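Local atomic coordinates of short-chain dehydrogenase/reductase SDR (Vibrio parahaemolyticus, PDB entry 3GUY), a protein that probably catalyses an NAD(P)(H)-dependent oxidation or reduction, as other short-chain dehydrogenases/reductases do, on a substrate not yet identified. Residues Leu20-Gly25 and Asn43-Asn48; Ser36-Val41 and Val49-Arg54; Gln64-Leu69 and Lys116-Gln121. The protein carries 2 engineered substitutions. All blocks are in the same frame, centred on the assembly; numbering follows the deposited sequence.

Interaction 1 of 3, residues Leu20-Gly25 and Asn43-Asn48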
loop_
_atom_site.group_PDB
_atom_site.type_symbol
_atom_site.label_atom_id
_atom_site.label_comp_id
_atom_site.label_asym_id
_atom_site.label_seq_id
_atom_site.Cartn_x
_atom_site.Cartn_y
_atom_site.Cartn_z
ATOM N N LEU D 20 15.446 -23.130 18.044
ATOM C CA LEU D 20 16.617 -22.242 17.907
ATOM C C LEU D 20 16.819 -21.380 19.155
ATOM O O LEU D 20 17.974 -21.102 19.560
ATOM C CB LEU D 20 16.521 -21.334 16.662
ATOM C CG LEU D 20 16.452 -21.932 15.242
ATOM C CD1 LEU D 20 16.226 -20.766 14.267
ATOM C CD2 LEU D 20 17.678 -22.745 14.803
ATOM N N TYR D 21 15.732 -20.938 19.771
ATOM C CA TYR D 21 15.846 -20.142 21.000
ATOM C C TYR D 21 16.335 -21.048 22.156
ATOM O O TYR D 21 17.204 -20.667 22.916
ATOM C CB TYR D 21 14.506 -19.523 21.419
ATOM C CG TYR D 21 14.063 -18.292 20.683
ATOM C CD1 TYR D 21 14.821 -17.111 20.728
ATOM C CD2 TYR D 21 12.869 -18.281 19.968
ATOM C CE1 TYR D 21 14.409 -15.965 20.069
ATOM C CE2 TYR D 21 12.450 -17.136 19.304
ATOM C CZ TYR D 21 13.218 -15.982 19.368
ATOM O OH TYR D 21 12.790 -14.849 18.719
ATOM N N ASP D 22 15.741 -22.237 22.281
ATOM C CA ASP D 22 16.162 -23.222 23.278
ATOM C C ASP D 22 17.657 -23.568 23.139
ATOM O O ASP D 22 18.401 -23.456 24.109
ATOM C CB ASP D 22 15.338 -24.488 23.140
ATOM C CG ASP D 22 15.710 -25.534 24.171
ATOM O OD1 ASP D 22 15.331 -25.343 25.334
ATOM O OD2 ASP D 22 16.358 -26.546 23.811
ATOM N N ALA D 23 18.070 -24.009 21.952
ATOM C CA ALA D 23 19.495 -24.199 21.608
ATOM C C ALA D 23 20.436 -23.038 22.009
ATOM O O ALA D 23 21.625 -23.276 22.204
ATOM C CB ALA D 23 19.637 -24.464 20.138
ATOM N N GLU D 24 19.939 -21.802 22.114
ATOM C CA GLU D 24 20.747 -20.674 22.623
ATOM C C GLU D 24 20.712 -20.592 24.127
ATOM O O GLU D 24 21.054 -19.556 24.697
ATOM C CB GLU D 24 20.218 -19.321 22.135
ATOM C CG GLU D 24 20.442 -19.001 20.697
ATOM C CD GLU D 24 19.847 -17.639 20.340
ATOM O OE1 GLU D 24 18.747 -17.267 20.827
ATOM O OE2 GLU D 24 20.487 -16.934 19.539
ATOM N N GLY D 25 20.228 -21.644 24.776
ATOM C CA GLY D 25 20.048 -21.634 26.219
ATOM C C GLY D 25 18.859 -20.855 26.773
ATOM O O GLY D 25 18.711 -20.787 27.987
ATOM N N ASN D 43 9.745 -31.894 24.503
ATOM C CA ASN D 43 10.625 -32.986 24.894
ATOM C C ASN D 43 11.883 -33.041 24.025
ATOM O O ASN D 43 12.767 -33.847 24.305
ATOM C CB ASN D 43 9.865 -34.336 24.868
ATOM C CG ASN D 43 8.899 -34.488 26.052
ATOM O OD1 ASN D 43 9.014 -33.772 27.051
ATOM N ND2 ASN D 43 7.943 -35.412 25.940
ATOM N N CYS D 44 11.943 -32.205 22.971
ATOM C CA CYS D 44 13.208 -31.892 22.276
ATOM C C CYS D 44 14.000 -30.760 22.925
ATOM O O CYS D 44 15.159 -30.546 22.575
ATOM C CB CYS D 44 12.980 -31.458 20.829
ATOM S SG CYS D 44 11.912 -32.490 19.889
ATOM N N LEU D 45 13.380 -30.016 23.827
ATOM C CA LEU D 45 13.998 -28.840 24.393
ATOM C C LEU D 45 14.619 -29.209 25.722
ATOM O O LEU D 45 14.244 -30.228 26.320
ATOM C CB LEU D 45 12.951 -27.742 24.576
ATOM C CG LEU D 45 12.068 -27.510 23.339
ATOM C CD1 LEU D 45 11.085 -26.366 23.606
ATOM C CD2 LEU D 45 12.911 -27.265 22.075
ATOM N N SER D 46 15.581 -28.401 26.168
ATOM C CA SER D 46 16.252 -28.614 27.448
ATOM C C SER D 46 16.134 -27.419 28.421
ATOM O O SER D 46 16.436 -27.569 29.601
ATOM C CB SER D 46 17.730 -28.905 27.201
ATOM O OG SER D 46 18.494 -27.753 27.545
ATOM N N ASN D 47 15.739 -26.241 27.931
ATOM C CA ASN D 47 15.531 -25.036 28.784
ATOM C C ASN D 47 14.070 -24.555 28.837
ATOM O O ASN D 47 13.755 -23.499 29.402
ATOM C CB ASN D 47 16.449 -23.935 28.297
ATOM C CG ASN D 47 17.865 -24.449 28.123
ATOM O OD1 ASN D 47 18.429 -25.020 29.066
ATOM N ND2 ASN D 47 18.407 -24.342 26.917
ATOM N N ASN D 48 13.182 -25.362 28.277
ATOM C CA ASN D 48 11.762 -25.038 28.278
ATOM C C ASN D 48 11.158 -25.025 29.688
ATOM O O ASN D 48 11.436 -25.913 30.515
ATOM C CB ASN D 48 10.987 -25.994 27.360
ATOM C CG ASN D 48 9.493 -25.797 27.465
ATOM O OD1 ASN D 48 8.848 -26.477 28.265
ATOM N ND2 ASN D 48 8.946 -24.781 26.738
#
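Asp22, in the last turn of helix 12-23, grips the backbone of Ser46 and Asn47 in the loop that leads to strand 51-53 of this Rossmann fold, a small example of a carboxylate holding a loop by its amides. Hydrogen bonds come first. OD1 of Asp22 takes the N-H of Asn47 at 2.8 Å through its syn lone pair. OD2 is met on its syn side, somewhat out of the carboxylate plane, by N of Ser46 at 3.1 Å. The carboxylate gets there because CG of Asp22 stands anti to the backbone N (chi1 -179°), and two successive amides hold it. Apolar contact is slight: CD2 of Leu45 lies 3.8 Å from CB of Asp22, while the leucine side chain also leans on Thr28 and Leu30 of the neighbouring strand.

The helix end supplies the third element. Gly25, with positive phi, is the C' residue of a Schellman motif that closes the helix, and its N-H reaches the carbonyl O of Asp22. That same oxygen receives Asn47 from the opposite face of its plane: the ND2 to O distance is 2.9 Å, with O of Asp22 lying in the amide plane of Asn47.

Interaction 2 of 3, residues Ser36-Val41 and Val49-Arg54. Engineered in segment 49-54: Arg54 (natural residue Cys).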
loop_
_atom_site.group_PDB
_atom_site.type_symbol
_atom_site.label_atom_id
_atom_site.label_comp_id
_atom_site.label_asym_id
_atom_site.label_seq_id
_atom_site.Cartn_x
_atom_site.Cartn_y
_atom_site.Cartn_z
ATOM N N SER D 36 -0.880 -32.865 23.233
ATOM C CA SER D 36 -0.099 -34.007 22.712
ATOM C C SER D 36 1.070 -33.555 21.822
ATOM O O SER D 36 2.229 -33.869 22.098
ATOM C CB SER D 36 -0.992 -35.026 21.985
ATOM O OG SER D 36 -1.764 -35.781 22.931
ATOM N N LYS D 37 0.771 -32.812 20.761
ATOM C CA LYS D 37 1.834 -32.178 19.920
ATOM C C LYS D 37 2.830 -31.215 20.675
ATOM O O LYS D 37 4.038 -31.262 20.438
ATOM C CB LYS D 37 1.198 -31.473 18.707
ATOM C CG LYS D 37 1.017 -32.374 17.497
ATOM C CD LYS D 37 -0.050 -31.830 16.531
ATOM C CE LYS D 37 -0.532 -32.920 15.559
ATOM N NZ LYS D 37 -2.021 -33.120 15.587
ATOM N N LEU D 38 2.336 -30.347 21.558
ATOM C CA LEU D 38 3.202 -29.528 22.416
ATOM C C LEU D 38 4.231 -30.348 23.229
ATOM O O LEU D 38 5.426 -30.075 23.171
ATOM C CB LEU D 38 2.377 -28.630 23.360
ATOM C CG LEU D 38 1.610 -27.460 22.713
ATOM C CD1 LEU D 38 0.579 -26.864 23.658
ATOM C CD2 LEU D 38 2.572 -26.365 22.195
ATOM N N SER D 39 3.769 -31.354 23.972
ATOM C CA SER D 39 4.651 -32.326 24.631
ATOM C C SER D 39 5.816 -32.750 23.746
ATOM O O SER D 39 6.965 -32.659 24.163
ATOM C CB SER D 39 3.872 -33.597 25.016
ATOM O OG SER D 39 3.158 -33.397 26.214
ATOM N N THR D 40 5.514 -33.240 22.551
ATOM C CA THR D 40 6.559 -33.802 21.696
ATOM C C THR D 40 7.571 -32.735 21.286
ATOM O O THR D 40 8.754 -33.039 21.181
ATOM C CB THR D 40 6.039 -34.429 20.378
ATOM O OG1 THR D 40 4.912 -35.283 20.637
ATOM C CG2 THR D 40 7.171 -35.237 19.723
ATOM N N VAL D 41 7.108 -31.502 21.058
ATOM C CA VAL D 41 8.015 -30.391 20.759
ATOM C C VAL D 41 8.858 -30.105 21.978
ATOM O O VAL D 41 10.057 -29.982 21.858
ATOM C CB VAL D 41 7.257 -29.105 20.329
ATOM C CG1 VAL D 41 8.205 -27.862 20.301
ATOM C CG2 VAL D 41 6.602 -29.322 19.008
ATOM N N VAL D 49 10.311 -24.027 29.945
ATOM C CA VAL D 49 9.729 -23.822 31.270
ATOM C C VAL D 49 8.207 -23.966 31.234
ATOM O O VAL D 49 7.506 -23.367 32.027
ATOM C CB VAL D 49 10.105 -22.440 31.846
ATOM C CG1 VAL D 49 11.635 -22.355 32.076
ATOM C CG2 VAL D 49 9.625 -21.333 30.930
ATOM N N GLY D 50 7.699 -24.769 30.313
ATOM C CA GLY D 50 6.272 -25.016 30.275
ATOM C C GLY D 50 5.673 -24.865 28.898
ATOM O O GLY D 50 6.293 -24.350 27.965
ATOM N N TYR D 51 4.478 -25.409 28.795
ATOM C CA TYR D 51 3.639 -25.334 27.626
ATOM C C TYR D 51 2.199 -25.464 28.106
ATOM O O TYR D 51 1.932 -26.081 29.165
ATOM C CB TYR D 51 3.957 -26.449 26.642
ATOM C CG TYR D 51 3.815 -27.879 27.163
ATOM C CD1 TYR D 51 2.615 -28.568 27.032
ATOM C CD2 TYR D 51 4.902 -28.560 27.742
ATOM C CE1 TYR D 51 2.477 -29.890 27.483
ATOM C CE2 TYR D 51 4.778 -29.893 28.205
ATOM C CZ TYR D 51 3.561 -30.547 28.064
ATOM O OH TYR D 51 3.401 -31.846 28.490
ATOM N N ARG D 52 1.269 -24.901 27.349
ATOM C CA ARG D 52 -0.137 -25.017 27.707
ATOM C C ARG D 52 -0.988 -24.951 26.452
ATOM O O ARG D 52 -0.839 -24.026 25.657
ATOM C CB ARG D 52 -0.509 -23.882 28.628
ATOM C CG ARG D 52 -1.825 -24.067 29.308
ATOM C CD ARG D 52 -2.051 -22.958 30.248
ATOM N NE ARG D 52 -3.336 -23.075 30.931
ATOM C CZ ARG D 52 -3.874 -22.116 31.675
ATOM N NH1 ARG D 52 -3.276 -20.940 31.824
ATOM N NH2 ARG D 52 -5.043 -22.329 32.257
ATOM N N ALA D 53 -1.843 -25.946 26.273
ATOM C CA ALA D 53 -2.815 -25.951 25.183
ATOM C C ALA D 53 -3.805 -24.846 25.411
ATOM O O ALA D 53 -4.392 -24.767 26.499
ATOM C CB ALA D 53 -3.543 -27.299 25.132
ATOM N N ARG D 54 -4.017 -23.987 24.402
ATOM C CA ARG D 54 -4.992 -22.918 24.491
ATOM C C ARG D 54 -5.674 -22.700 23.139
ATOM O O ARG D 54 -5.061 -22.908 22.095
ATOM C CB ARG D 54 -4.340 -21.597 24.892
ATOM C CG ARG D 54 -3.462 -21.587 26.146
ATOM C CD ARG D 54 -4.169 -21.109 27.358
ATOM N NE ARG D 54 -5.098 -22.114 27.853
ATOM C CZ ARG D 54 -6.061 -21.888 28.750
ATOM N NH1 ARG D 54 -6.824 -22.886 29.141
ATOM N NH2 ARG D 54 -6.266 -20.679 29.255
#
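The side chains of Leu38 and Ser39, neighbours on helix 35-42, approach Tyr51 at different points along the length of its ring. This illustrates how the beta-alpha-beta unit of strand 28-32, helix 35-42 and strand 51-53 is sealed: the axes of 36-41 and 51-53 run nearly antiparallel (164°) and come within 8.4 Å. The tyrosine ring is directed at the helix by a first torsion of 59°, which places CG between the backbone N and the carbonyl carbon. Near the root of the ring, CB of Leu38 touches CD1 of Tyr51 at 3.7 Å. Farther out, the helix backbone lies over one ring face, with N of Ser39 4.0 Å above the plane and offset toward the rim.

The far end of Leu38 abuts the strand backbone: CD1 rests 3.7 Å from N of Ala53, against the peptide that joins Arg52 to Ala53, and the leucine also packs on Leu30 of the adjoining strand. Beyond the ring, the hydroxyls of Ser39 and Tyr51 meet, OG to OH, at 2.8 Å. The serine hydroxyl also lies within weak hydrogen-bonding reach of the carbonyl of Glu35, one turn earlier in the helix. With two possible acceptors near OG, the hydroxyl pair ties the outer end of the ring to the helix without a fixed proton direction, while hydrocarbon holds its inner part.

Interaction 3 of 3, residues Gln64-Leu69 and Lys116-Gln121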
loop_
_atom_site.group_PDB
_atom_site.type_symbol
_atom_site.label_atom_id
_atom_site.label_comp_id
_atom_site.label_asym_id
_atom_site.label_seq_id
_atom_site.Cartn_x
_atom_site.Cartn_y
_atom_site.Cartn_z
ATOM N N GLN D 64 -5.987 -16.155 30.773
ATOM C CA GLN D 64 -5.393 -17.162 31.687
ATOM C C GLN D 64 -3.985 -17.591 31.292
ATOM O O GLN D 64 -3.184 -17.945 32.152
ATOM C CB GLN D 64 -6.239 -18.415 31.740
ATOM C CG GLN D 64 -7.573 -18.232 32.457
ATOM C CD GLN D 64 -8.622 -19.181 31.925
ATOM O OE1 GLN D 64 -8.315 -20.323 31.544
ATOM N NE2 GLN D 64 -9.871 -18.702 31.859
ATOM N N LEU D 65 -3.702 -17.598 29.987
ATOM C CA LEU D 65 -2.385 -17.981 29.495
ATOM C C LEU D 65 -1.355 -17.061 30.137
ATOM O O LEU D 65 -0.409 -17.526 30.729
ATOM C CB LEU D 65 -2.313 -17.961 27.932
ATOM C CG LEU D 65 -0.942 -18.016 27.200
ATOM C CD1 LEU D 65 -0.202 -19.372 27.341
ATOM C CD2 LEU D 65 -1.120 -17.672 25.704
ATOM N N PHE D 66 -1.566 -15.760 30.068
ATOM C CA PHE D 66 -0.568 -14.839 30.561
ATOM C C PHE D 66 -0.569 -14.682 32.073
ATOM O O PHE D 66 0.479 -14.389 32.647
ATOM C CB PHE D 66 -0.657 -13.502 29.850
ATOM C CG PHE D 66 -0.219 -13.595 28.426
ATOM C CD1 PHE D 66 1.121 -13.673 28.111
ATOM C CD2 PHE D 66 -1.147 -13.716 27.412
ATOM C CE1 PHE D 66 1.522 -13.821 26.797
ATOM C CE2 PHE D 66 -0.747 -13.852 26.104
ATOM C CZ PHE D 66 0.587 -13.913 25.804
ATOM N N GLU D 67 -1.726 -14.889 32.697
ATOM C CA GLU D 67 -1.840 -14.775 34.150
ATOM C C GLU D 67 -0.933 -15.807 34.833
ATOM O O GLU D 67 -0.287 -15.515 35.827
ATOM C CB GLU D 67 -3.289 -15.005 34.590
ATOM C CG GLU D 67 -3.550 -14.712 36.067
ATOM C CD GLU D 67 -3.394 -13.235 36.423
ATOM O OE1 GLU D 67 -3.812 -12.374 35.618
ATOM O OE2 GLU D 67 -2.864 -12.939 37.521
ATOM N N GLN D 68 -0.871 -17.002 34.271
ATOM C CA GLN D 68 -0.177 -18.111 34.917
ATOM C C GLN D 68 1.327 -18.127 34.655
ATOM O O GLN D 68 2.002 -19.007 35.132
ATOM C CB GLN D 68 -0.821 -19.445 34.484
ATOM C CG GLN D 68 -2.271 -19.609 34.958
ATOM C CD GLN D 68 -2.375 -19.623 36.480
ATOM O OE1 GLN D 68 -3.118 -18.832 37.089
ATOM N NE2 GLN D 68 -1.592 -20.493 37.106
ATOM N N LEU D 69 1.857 -17.172 33.898
ATOM C CA LEU D 69 3.288 -17.136 33.651
ATOM C C LEU D 69 3.972 -16.687 34.921
ATOM O O LEU D 69 3.390 -15.922 35.690
ATOM C CB LEU D 69 3.635 -16.172 32.509
ATOM C CG LEU D 69 3.282 -16.623 31.094
ATOM C CD1 LEU D 69 3.679 -15.534 30.115
ATOM C CD2 LEU D 69 3.960 -17.943 30.773
ATOM N N LYS D 116 -2.287 -4.637 27.269
ATOM C CA LYS D 116 -2.910 -4.479 28.593
ATOM C C LYS D 116 -1.851 -4.675 29.688
ATOM O O LYS D 116 -1.695 -3.818 30.533
ATOM C CB LYS D 116 -4.051 -5.503 28.772
ATOM C CG LYS D 116 -5.023 -5.160 29.885
ATOM C CD LYS D 116 -6.290 -6.053 29.851
ATOM C CE LYS D 116 -7.383 -5.523 30.780
ATOM N NZ LYS D 116 -8.209 -4.493 30.050
ATOM N N ARG D 117 -1.101 -5.761 29.609
ATOM C CA ARG D 117 -0.221 -6.185 30.712
ATOM C C ARG D 117 1.189 -5.597 30.619
ATOM O O ARG D 117 1.797 -5.272 31.659
ATOM C CB ARG D 117 -0.118 -7.705 30.759
ATOM C CG ARG D 117 -1.366 -8.418 31.214
ATOM C CD ARG D 117 -1.165 -9.923 31.046
ATOM N NE ARG D 117 -2.338 -10.677 31.464
ATOM C CZ ARG D 117 -2.557 -11.200 32.675
ATOM N NH1 ARG D 117 -1.655 -11.092 33.639
ATOM N NH2 ARG D 117 -3.685 -11.870 32.904
ATOM N N TYR D 118 1.711 -5.432 29.406
ATOM C CA TYR D 118 3.152 -5.211 29.232
ATOM C C TYR D 118 3.527 -4.031 28.368
ATOM O O TYR D 118 4.655 -3.961 27.900
ATOM C CB TYR D 118 3.809 -6.454 28.625
ATOM C CG TYR D 118 3.431 -7.748 29.276
ATOM C CD1 TYR D 118 3.459 -7.900 30.676
ATOM C CD2 TYR D 118 3.070 -8.845 28.495
ATOM C CE1 TYR D 118 3.113 -9.115 31.261
ATOM C CE2 TYR D 118 2.713 -10.031 29.055
ATOM C CZ TYR D 118 2.738 -10.178 30.439
ATOM O OH TYR D 118 2.379 -11.392 30.946
ATOM N N LYS D 119 2.624 -3.098 28.144
ATOM C CA LYS D 119 2.954 -1.985 27.245
ATOM C C LYS D 119 4.108 -1.125 27.751
ATOM O O LYS D 119 4.838 -0.550 26.954
ATOM C CB LYS D 119 1.733 -1.118 26.909
ATOM C CG LYS D 119 1.031 -0.512 28.080
ATOM C CD LYS D 119 -0.045 0.474 27.661
ATOM C CE LYS D 119 -0.892 0.958 28.848
ATOM N NZ LYS D 119 -1.684 -0.125 29.496
ATOM N N ASP D 120 4.259 -1.007 29.070
ATOM C CA ASP D 120 5.315 -0.173 29.668
ATOM C C ASP D 120 6.585 -1.006 29.994
ATOM O O ASP D 120 7.517 -0.505 30.627
ATOM C CB ASP D 120 4.782 0.531 30.924
ATOM C CG ASP D 120 3.822 1.692 30.612
ATOM O OD1 ASP D 120 3.779 2.183 29.455
ATOM O OD2 ASP D 120 3.111 2.148 31.545
ATOM N N GLN D 121 6.605 -2.269 29.547
ATOM C CA GLN D 121 7.750 -3.184 29.683
ATOM C C GLN D 121 8.471 -3.322 28.331
ATOM O O GLN D 121 7.838 -3.280 27.290
ATOM C CB GLN D 121 7.283 -4.583 30.096
ATOM C CG GLN D 121 6.536 -4.667 31.429
ATOM C CD GLN D 121 7.436 -4.434 32.636
ATOM O OE1 GLN D 121 8.655 -4.643 32.591
ATOM N NE2 GLN D 121 6.828 -3.994 33.731
#
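Phe66 and Glu67, at the end of helix 59-67, meet Arg117 and Tyr118 in the last part of helix 93-118, two helices of the Rossmann fold that pack beside each other. The contact is a worked case of an aromatic inner side backed by a salt bridge facing outward. On the buried, apolar side the approaches are loose, and the side chains of Phe66 and Tyr118 cross at a slant. CD1 of Phe66 comes to the edge of the tyrosine ring, 4.1 Å from CE2 of Tyr118, and lies 3.9 Å from its OH. Phe66 also packs on Glu113 and Leu114 of the longer helix, and Leu69 stays more distant from the tyrosine hydroxyl, CD1 to OH 4.4 Å.

Arg117 forms the boundary between the two sides. Its chain runs extended from CG to NE. NE of Arg117 passes 3.7 Å from CB of Phe66, and one face of the guanidinium lies over the helix backbone, with N of Glu67 3.5 Å above the plane. NE is paired with Glu113 of its own helix, so the group is anchored from two directions.

On the exposed side a short salt bridge does the gripping. Glu67 starts away from the partner helix, but a bend at chi2 (66°) turns its carboxylate back. The carboxylate and guanidinium planes are 59° apart rather than coplanar. OE1 of Glu67 alone serves both terminal nitrogens: NH2 of Arg117 at 2.8 Å, met on the anti side, 29° out of the carboxylate plane, and NH1 weakly at 3.2 Å.

How the interactions relate
Interactions 1 and 2 are surface contacts, whereas interaction 3 is partly buried. The first two share the connection from helix 35-42 to strand 51-53: 43-48 lies in the loop between 36-41 and 49-54, so the loop is fastened to helix 12-23 while its flanks pack on each other. Their chemistry follows their place, polar bonds to backbone at a helix end in interaction 1, a largely apolar seam with a hydroxyl pair in interaction 2. Interaction 3 combines aromatic packing with a salt bridge between helices. It touches interaction 2 where NH2 of Arg54, an engineered residue, lies 3.1 Å from OE1 of Gln64, a probable hydrogen bond; interactions 1 and 3 do not touch.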